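Local coordinates for alpha-catenin-like protein hmp-1 (Caenorhabditis elegans, PDB 5H5M) that links the cadherin–beta-catenin complex to actin filaments at adherens junctions and is required for cell migration and shape changes during embryonic body enclosure and elongation, at residues E305-L317 / V362-N376. Residues are numbered along the deposited sequence; the frame is centred on the assembly and turned at random.
Sequences EYTETVKQAVRIL and VHDAVKDIRHALLMN
Leu-317 enters the facing helix as a knob, seated among Val-362, Ala-365, Val-366 and Ile-369. Its CG, anti to the backbone N (chi1 179°), carries the branched end into this hole, where CD1 meets Ala-365 CB at 3.7 Å and CD2 approaches Ile-369 CD1 at 3.8 Å. Ile-369 lies across Leu-317 at about a right angle, its CG1 reaching Ala-313 and its CD1 also packing on Val-314. Further along, Val-310 CG1 rests 3.7 Å from Leu-373 CD2, and its CG2 sits over one face of the Tyr-306 ring, offset toward the rim. Tyr-306 reaches the C-terminal turn of helix 345-374, where its OH donates to Leu-373 O (3.0 Å), in the carbonyl plane on a lone pair, with a C=O...O angle of 113°. A phenylalanine here would probably leave Leu-373 O without this donor and the ring without the bond that fixes its end. Val-310 and Leu-317 also touch helix 276-300, and Leu-373 touches helix 237-260. The two segments run antiparallel (175°), their axes 8.8 Å apart at closest approach, and with helices 237-260 and 276-300 are consistent with a four-helix bundle of the M domain, the building unit of the vinculin/alpha-catenin family.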
ATOM      1  N   GLU A 305      25.648  10.180  11.466  1.00 36.81           N
ATOM      2  CA  GLU A 305      26.146   8.842  11.184  1.00 37.64           C
ATOM      3  C   GLU A 305      24.968   7.903  10.965  1.00 34.85           C
ATOM      4  O   GLU A 305      25.047   6.957  10.185  1.00 51.59           O
ATOM      5  CB  GLU A 305      27.037   8.340  12.319  1.00 41.79           C
ATOM      6  CG  GLU A 305      27.595   6.945  12.100  1.00 42.22           C
ATOM      7  CD  GLU A 305      28.696   6.601  13.083  1.00 59.50           C
ATOM      8  OE1 GLU A 305      29.165   7.515  13.795  1.00 65.44           O
ATOM      9  OE2 GLU A 305      29.094   5.418  13.138  1.00 61.02           O
ATOM     10  N   TYR A 306      23.867   8.191  11.649  1.00 33.30           N
ATOM     11  CA  TYR A 306      22.644   7.416  11.505  1.00 35.95           C
ATOM     12  C   TYR A 306      22.084   7.469  10.089  1.00 36.33           C
ATOM     13  O   TYR A 306      21.814   6.432   9.483  1.00 47.13           O
ATOM     14  CB  TYR A 306      21.585   7.907  12.493  1.00 33.88           C
ATOM     15  CG  TYR A 306      20.226   7.292  12.262  1.00 36.09           C
ATOM     16  CD1 TYR A 306      20.011   5.942  12.494  1.00 28.00           C
ATOM     17  CD2 TYR A 306      19.157   8.061  11.820  1.00 25.76           C
ATOM     18  CE1 TYR A 306      18.776   5.373  12.286  1.00 26.19           C
ATOM     19  CE2 TYR A 306      17.914   7.498  11.612  1.00 24.06           C
ATOM     20  CZ  TYR A 306      17.730   6.155  11.850  1.00 26.41           C
ATOM     21  OH  TYR A 306      16.497   5.584  11.643  1.00 43.73           O
ATOM     22  N   THR A 307      21.907   8.677   9.561  1.00 33.57           N
ATOM     23  CA  THR A 307      21.308   8.837   8.240  1.00 26.67           C
ATOM     24  C   THR A 307      22.223   8.314   7.139  1.00 28.60           C
ATOM     25  O   THR A 307      21.757   7.690   6.189  1.00 25.43           O
ATOM     26  CB  THR A 307      20.953  10.305   7.947  1.00 25.30           C
ATOM     27  OG1 THR A 307      22.144  11.102   7.931  1.00 27.37           O
ATOM     28  CG2 THR A 307      19.992  10.842   8.998  1.00 24.55           C
ATOM     29  N   GLU A 308      23.523   8.553   7.267  1.00 29.16           N
ATOM     30  CA  GLU A 308      24.471   8.078   6.265  1.00 44.98           C
ATOM     31  C   GLU A 308      24.507   6.551   6.209  1.00 41.30           C
ATOM     32  O   GLU A 308      24.622   5.970   5.130  1.00 37.76           O
ATOM     33  CB  GLU A 308      25.872   8.633   6.539  1.00 33.67           C
ATOM     34  CG  GLU A 308      25.977  10.131   6.315  1.00 34.08           C
ATOM     35  CD  GLU A 308      27.408  10.608   6.148  1.00 53.99           C
ATOM     36  OE1 GLU A 308      28.339   9.829   6.448  1.00 53.35           O
ATOM     37  OE2 GLU A 308      27.600  11.764   5.712  1.00 56.91           O
ATOM     38  N   THR A 309      24.393   5.912   7.370  1.00 39.63           N
ATOM     39  CA  THR A 309      24.404   4.453   7.455  1.00 30.87           C
ATOM     40  C   THR A 309      23.157   3.859   6.800  1.00 36.18           C
ATOM     41  O   THR A 309      23.222   2.825   6.133  1.00 41.53           O
ATOM     42  CB  THR A 309      24.495   3.975   8.920  1.00 32.25           C
ATOM     43  OG1 THR A 309      25.697   4.480   9.515  1.00 46.67           O
ATOM     44  CG2 THR A 309      24.514   2.461   8.995  1.00 32.58           C
ATOM     45  N   VAL A 310      22.023   4.526   6.981  1.00 28.38           N
ATOM     46  CA  VAL A 310      20.767   4.073   6.397  1.00 28.25           C
ATOM     47  C   VAL A 310      20.737   4.323   4.887  1.00 29.89           C
ATOM     48  O   VAL A 310      20.340   3.449   4.118  1.00 23.47           O
ATOM     49  CB  VAL A 310      19.562   4.767   7.064  1.00 25.52           C
ATOM     50  CG1 VAL A 310      18.288   4.490   6.291  1.00 20.45           C
ATOM     51  CG2 VAL A 310      19.423   4.313   8.512  1.00 23.34           C
ATOM     52  N   LYS A 311      21.169   5.509   4.466  1.00 28.29           N
ATOM     53  CA  LYS A 311      21.226   5.838   3.042  1.00 29.34           C
ATOM     54  C   LYS A 311      22.198   4.916   2.307  1.00 29.43           C
ATOM     55  O   LYS A 311      21.996   4.595   1.135  1.00 30.74           O
ATOM     56  CB  LYS A 311      21.627   7.301   2.837  1.00 28.01           C
ATOM     57  CG  LYS A 311      20.605   8.302   3.367  1.00 28.88           C
ATOM     58  CD  LYS A 311      19.935   9.095   2.257  1.00 32.45           C
ATOM     59  CE  LYS A 311      20.898  10.072   1.615  1.00 45.11           C
ATOM     60  NZ  LYS A 311      20.207  10.978   0.657  1.00 52.53           N
ATOM     61  N   GLN A 312      23.246   4.490   3.004  1.00 27.93           N
ATOM     62  CA  GLN A 312      24.207   3.549   2.442  1.00 28.47           C
ATOM     63  C   GLN A 312      23.550   2.197   2.160  1.00 37.26           C
ATOM     64  O   GLN A 312      23.763   1.598   1.104  1.00 30.00           O
ATOM     65  CB  GLN A 312      25.395   3.369   3.387  1.00 47.11           C
ATOM     66  CG  GLN A 312      26.460   2.425   2.860  1.00 58.10           C
ATOM     67  CD  GLN A 312      27.102   2.933   1.585  1.00 66.65           C
ATOM     68  OE1 GLN A 312      27.614   4.053   1.538  1.00 78.66           O
ATOM     69  NE2 GLN A 312      27.076   2.113   0.540  1.00 54.73           N
ATOM     70  N   ALA A 313      22.751   1.722   3.110  1.00 25.78           N
ATOM     71  CA  ALA A 313      22.035   0.464   2.945  1.00 24.54           C
ATOM     72  C   ALA A 313      21.035   0.565   1.797  1.00 27.36           C
ATOM     73  O   ALA A 313      20.861  -0.381   1.024  1.00 25.90           O
ATOM     74  CB  ALA A 313      21.333   0.078   4.238  1.00 23.89           C
ATOM     75  N   VAL A 314      20.387   1.722   1.689  1.00 26.23           N
ATOM     76  CA  VAL A 314      19.446   1.984   0.604  1.00 29.41           C
ATOM     77  C   VAL A 314      20.156   1.994  -0.748  1.00 32.59           C
ATOM     78  O   VAL A 314      19.656   1.445  -1.731  1.00 30.64           O
ATOM     79  CB  VAL A 314      18.720   3.327   0.807  1.00 23.71           C
ATOM     80  CG1 VAL A 314      17.939   3.712  -0.442  1.00 21.91           C
ATOM     81  CG2 VAL A 314      17.804   3.252   2.021  1.00 18.68           C
ATOM     82  N   ARG A 315      21.331   2.612  -0.778  1.00 23.57           N
ATOM     83  CA  ARG A 315      22.126   2.705  -1.997  1.00 26.93           C
ATOM     84  C   ARG A 315      22.510   1.323  -2.532  1.00 30.58           C
ATOM     85  O   ARG A 315      22.638   1.130  -3.741  1.00 35.41           O
ATOM     86  CB  ARG A 315      23.383   3.542  -1.744  1.00 27.57           C
ATOM     87  CG  ARG A 315      24.248   3.743  -2.974  1.00 35.59           C
ATOM     88  CD  ARG A 315      25.404   4.691  -2.704  1.00 42.76           C
ATOM     89  NE  ARG A 315      26.239   4.862  -3.888  1.00 57.18           N
ATOM     90  CZ  ARG A 315      25.990   5.736  -4.858  1.00 61.79           C
ATOM     91  NH1 ARG A 315      24.924   6.523  -4.787  1.00 62.50           N
ATOM     92  NH2 ARG A 315      26.805   5.821  -5.900  1.00 61.18           N
ATOM     93  N   ILE A 316      22.689   0.368  -1.626  1.00 25.71           N
ATOM     94  CA  ILE A 316      23.021  -1.000  -2.005  1.00 26.27           C
ATOM     95  C   ILE A 316      21.860  -1.658  -2.747  1.00 27.66           C
ATOM     96  O   ILE A 316      22.048  -2.284  -3.791  1.00 33.05           O
ATOM     97  CB  ILE A 316      23.392  -1.845  -0.771  1.00 34.93           C
ATOM     98  CG1 ILE A 316      24.699  -1.337  -0.159  1.00 36.25           C
ATOM     99  CG2 ILE A 316      23.514  -3.320  -1.141  1.00 27.62           C
ATOM    100  CD1 ILE A 316      25.176  -2.147   1.025  1.00 35.88           C
ATOM    101  N   LEU A 317      20.658  -1.510  -2.201  1.00 24.05           N
ATOM    102  CA  LEU A 317      19.456  -2.011  -2.852  1.00 21.47           C
ATOM    103  C   LEU A 317      19.269  -1.364  -4.220  1.00 27.00           C
ATOM    104  O   LEU A 317      19.120  -2.054  -5.227  1.00 39.38           O
ATOM    105  CB  LEU A 317      18.225  -1.753  -1.982  1.00 19.32           C
ATOM    106  CG  LEU A 317      16.888  -2.210  -2.569  1.00 22.13           C
ATOM    107  CD1 LEU A 317      16.893  -3.714  -2.807  1.00 18.58           C
ATOM    108  CD2 LEU A 317      15.723  -1.804  -1.665  1.00 21.64           C
ATOM    109  N   VAL A 362      17.052  -8.866  -3.294  1.00 29.08           N
ATOM    110  CA  VAL A 362      16.203  -7.727  -2.975  1.00 27.68           C
ATOM    111  C   VAL A 362      15.692  -7.788  -1.536  1.00 25.35           C
ATOM    112  O   VAL A 362      15.738  -6.798  -0.806  1.00 35.06           O
ATOM    113  CB  VAL A 362      14.999  -7.647  -3.939  1.00 31.25           C
ATOM    114  CG1 VAL A 362      14.041  -6.545  -3.518  1.00 16.53           C
ATOM    115  CG2 VAL A 362      15.475  -7.431  -5.372  1.00 31.28           C
ATOM    116  N   HIS A 363      15.221  -8.964  -1.137  1.00 23.64           N
ATOM    117  CA  HIS A 363      14.567  -9.159   0.155  1.00 25.62           C
ATOM    118  C   HIS A 363      15.504  -8.927   1.346  1.00 29.41           C
ATOM    119  O   HIS A 363      15.146  -8.220   2.291  1.00 28.04           O
ATOM    120  CB  HIS A 363      13.970 -10.569   0.220  1.00 22.23           C
ATOM    121  CG  HIS A 363      13.053 -10.789   1.382  1.00 30.72           C
ATOM    122  ND1 HIS A 363      13.312 -11.715   2.369  1.00 38.59           N
ATOM    123  CD2 HIS A 363      11.877 -10.206   1.715  1.00 40.57           C
ATOM    124  CE1 HIS A 363      12.337 -11.694   3.259  1.00 36.87           C
ATOM    125  NE2 HIS A 363      11.453 -10.786   2.885  1.00 46.60           N
ATOM    126  N   ASP A 364      16.694  -9.525   1.301  1.00 23.14           N
ATOM    127  CA  ASP A 364      17.702  -9.323   2.344  1.00 23.31           C
ATOM    128  C   ASP A 364      18.083  -7.853   2.468  1.00 29.10           C
ATOM    129  O   ASP A 364      18.254  -7.333   3.576  1.00 26.13           O
ATOM    130  CB  ASP A 364      18.963 -10.144   2.062  1.00 25.46           C
ATOM    131  CG  ASP A 364      18.835 -11.594   2.493  1.00 40.48           C
ATOM    132  OD1 ASP A 364      17.913 -11.916   3.271  1.00 48.13           O
ATOM    133  OD2 ASP A 364      19.672 -12.413   2.062  1.00 42.35           O
ATOM    134  N   ALA A 365      18.229  -7.194   1.322  1.00 22.54           N
ATOM    135  CA  ALA A 365      18.619  -5.792   1.293  1.00 25.15           C
ATOM    136  C   ALA A 365      17.548  -4.920   1.944  1.00 22.25           C
ATOM    137  O   ALA A 365      17.860  -3.936   2.611  1.00 23.72           O
ATOM    138  CB  ALA A 365      18.883  -5.344  -0.133  1.00 23.89           C
ATOM    139  N   VAL A 366      16.285  -5.292   1.755  1.00 19.59           N
ATOM    140  CA  VAL A 366      15.186  -4.587   2.402  1.00 19.08           C
ATOM    141  C   VAL A 366      15.255  -4.774   3.914  1.00 25.26           C
ATOM    142  O   VAL A 366      15.051  -3.825   4.672  1.00 36.52           O
ATOM    143  CB  VAL A 366      13.816  -5.060   1.868  1.00 18.64           C
ATOM    144  CG1 VAL A 366      12.686  -4.548   2.748  1.00 15.81           C
ATOM    145  CG2 VAL A 366      13.622  -4.582   0.437  1.00 23.63           C
ATOM    146  N   LYS A 367      15.572  -5.991   4.350  1.00 28.95           N
ATOM    147  CA  LYS A 367      15.700  -6.278   5.778  1.00 34.62           C
ATOM    148  C   LYS A 367      16.877  -5.528   6.404  1.00 36.40           C
ATOM    149  O   LYS A 367      16.816  -5.131   7.568  1.00 27.68           O
ATOM    150  CB  LYS A 367      15.853  -7.783   6.021  1.00 22.61           C
ATOM    151  CG  LYS A 367      14.607  -8.594   5.695  1.00 28.57           C
ATOM    152  CD  LYS A 367      14.737 -10.032   6.177  1.00 38.00           C
ATOM    153  CE  LYS A 367      15.816 -10.772   5.411  1.00 50.51           C
ATOM    154  NZ  LYS A 367      15.906 -12.205   5.809  1.00 61.01           N
ATOM    155  N   ASP A 368      17.943  -5.341   5.631  1.00 38.32           N
ATOM    156  CA  ASP A 368      19.111  -4.599   6.100  1.00 33.15           C
ATOM    157  C   ASP A 368      18.766  -3.131   6.309  1.00 38.12           C
ATOM    158  O   ASP A 368      19.225  -2.504   7.264  1.00 48.92           O
ATOM    159  CB  ASP A 368      20.274  -4.729   5.111  1.00 31.40           C
ATOM    160  CG  ASP A 368      20.854  -6.133   5.067  1.00 39.60           C
ATOM    161  OD1 ASP A 368      20.605  -6.916   6.009  1.00 40.50           O
ATOM    162  OD2 ASP A 368      21.567  -6.450   4.092  1.00 44.49           O
ATOM    163  N   ILE A 369      17.954  -2.590   5.408  1.00 32.85           N
ATOM    164  CA  ILE A 369      17.497  -1.211   5.511  1.00 25.78           C
ATOM    165  C   ILE A 369      16.681  -1.021   6.786  1.00 28.27           C
ATOM    166  O   ILE A 369      16.908  -0.080   7.544  1.00 41.48           O
ATOM    167  CB  ILE A 369      16.659  -0.809   4.286  1.00 20.18           C
ATOM    168  CG1 ILE A 369      17.540  -0.768   3.035  1.00 22.58           C
ATOM    169  CG2 ILE A 369      15.997   0.538   4.505  1.00 19.29           C
ATOM    170  CD1 ILE A 369      16.763  -0.609   1.741  1.00 17.56           C
ATOM    171  N   ARG A 370      15.748  -1.935   7.025  1.00 25.94           N
ATOM    172  CA  ARG A 370      14.913  -1.882   8.221  1.00 29.89           C
ATOM    173  C   ARG A 370      15.750  -2.044   9.483  1.00 32.67           C
ATOM    174  O   ARG A 370      15.460  -1.439  10.516  1.00 36.64           O
ATOM    175  CB  ARG A 370      13.825  -2.957   8.163  1.00 24.29           C
ATOM    176  CG  ARG A 370      12.915  -2.841   6.938  1.00 24.18           C
ATOM    177  CD  ARG A 370      11.746  -3.805   7.020  1.00 25.58           C
ATOM    178  NE  ARG A 370      10.855  -3.470   8.124  1.00 29.73           N
ATOM    179  CZ  ARG A 370       9.924  -4.282   8.610  1.00 32.83           C
ATOM    180  NH1 ARG A 370       9.761  -5.492   8.090  1.00 30.98           N
ATOM    181  NH2 ARG A 370       9.157  -3.886   9.620  1.00 24.64           N
ATOM    182  N   HIS A 371      16.797  -2.856   9.391  1.00 28.17           N
ATOM    183  CA  HIS A 371      17.682  -3.091  10.520  1.00 28.21           C
ATOM    184  C   HIS A 371      18.499  -1.838  10.843  1.00 42.57           C
ATOM    185  O   HIS A 371      18.636  -1.456  12.010  1.00 35.69           O
ATOM    186  CB  HIS A 371      18.606  -4.275  10.234  1.00 29.89           C
ATOM    187  CG  HIS A 371      19.511  -4.622  11.374  1.00 42.91           C
ATOM    188  ND1 HIS A 371      19.045  -4.859  12.648  1.00 53.54           N
ATOM    189  CD2 HIS A 371      20.857  -4.765  11.431  1.00 51.58           C
ATOM    190  CE1 HIS A 371      20.064  -5.137  13.443  1.00 49.58           C
ATOM    191  NE2 HIS A 371      21.174  -5.087  12.729  1.00 53.43           N
ATOM    192  N   ALA A 372      19.033  -1.202   9.804  1.00 25.38           N
ATOM    193  CA  ALA A 372      19.809   0.025   9.965  1.00 35.46           C
ATOM    194  C   ALA A 372      18.984   1.143  10.604  1.00 32.14           C
ATOM    195  O   ALA A 372      19.510   1.948  11.369  1.00 41.34           O
ATOM    196  CB  ALA A 372      20.362   0.481   8.619  1.00 25.42           C
ATOM    197  N   LEU A 373      17.693   1.184  10.289  1.00 29.93           N
ATOM    198  CA  LEU A 373      16.797   2.203  10.832  1.00 28.24           C
ATOM    199  C   LEU A 373      16.592   2.039  12.337  1.00 36.61           C
ATOM    200  O   LEU A 373      16.207   2.986  13.025  1.00 35.96           O
ATOM    201  CB  LEU A 373      15.449   2.160  10.111  1.00 26.96           C
ATOM    202  CG  LEU A 373      15.435   2.704   8.680  1.00 29.68           C
ATOM    203  CD1 LEU A 373      14.226   2.187   7.931  1.00 20.85           C
ATOM    204  CD2 LEU A 373      15.444   4.223   8.687  1.00 25.20           C
ATOM    205  N   LEU A 374      16.853   0.834  12.839  1.00 37.97           N
ATOM    206  CA  LEU A 374      16.750   0.544  14.267  1.00 41.80           C
ATOM    207  C   LEU A 374      17.981   1.020  15.036  1.00 51.88           C
ATOM    208  O   LEU A 374      17.884   1.400  16.202  1.00 63.36           O
ATOM    209  CB  LEU A 374      16.549  -0.956  14.496  1.00 43.60           C
ATOM    210  CG  LEU A 374      15.261  -1.562  13.942  1.00 51.33           C
ATOM    211  CD1 LEU A 374      15.249  -3.068  14.155  1.00 52.39           C
ATOM    212  CD2 LEU A 374      14.043  -0.905  14.576  1.00 45.75           C
ATOM    213  N   MET A 375      19.137   0.991  14.380  1.00 48.94           N
ATOM    214  CA  MET A 375      20.393   1.394  15.005  1.00 54.29           C
ATOM    215  C   MET A 375      20.478   2.908  15.187  1.00 63.51           C
ATOM    216  O   MET A 375      20.903   3.619  14.278  1.00 73.93           O
ATOM    217  CB  MET A 375      21.581   0.908  14.170  1.00 49.60           C
ATOM    218  CG  MET A 375      21.535  -0.569  13.807  1.00 54.04           C
ATOM    219  SD  MET A 375      21.206  -1.606  15.243  1.00101.54           S
ATOM    220  CE  MET A 375      22.663  -1.270  16.230  1.00 76.43           C
ATOM    221  N   ASN A 376      20.063   3.401  16.353  1.00 71.23           N
ATOM    222  CA  ASN A 376      20.134   4.833  16.646  1.00 66.93           C
ATOM    223  C   ASN A 376      21.005   5.126  17.863  1.00 61.42           C
ATOM    224  O   ASN A 376      20.770   6.099  18.584  1.00 84.10           O
ATOM    225  CB  ASN A 376      18.737   5.427  16.870  1.00 64.53           C
ATOM    226  CG  ASN A 376      17.680   4.818  15.964  1.00 67.90           C
ATOM    227  OD1 ASN A 376      17.987   4.260  14.913  1.00 85.40           O
ATOM    228  ND2 ASN A 376      16.418   4.952  16.359  1.00 51.51           N
TER
HETATM  229  O   HOH W   1      20.483  -2.708   1.917  1.00 28.88           O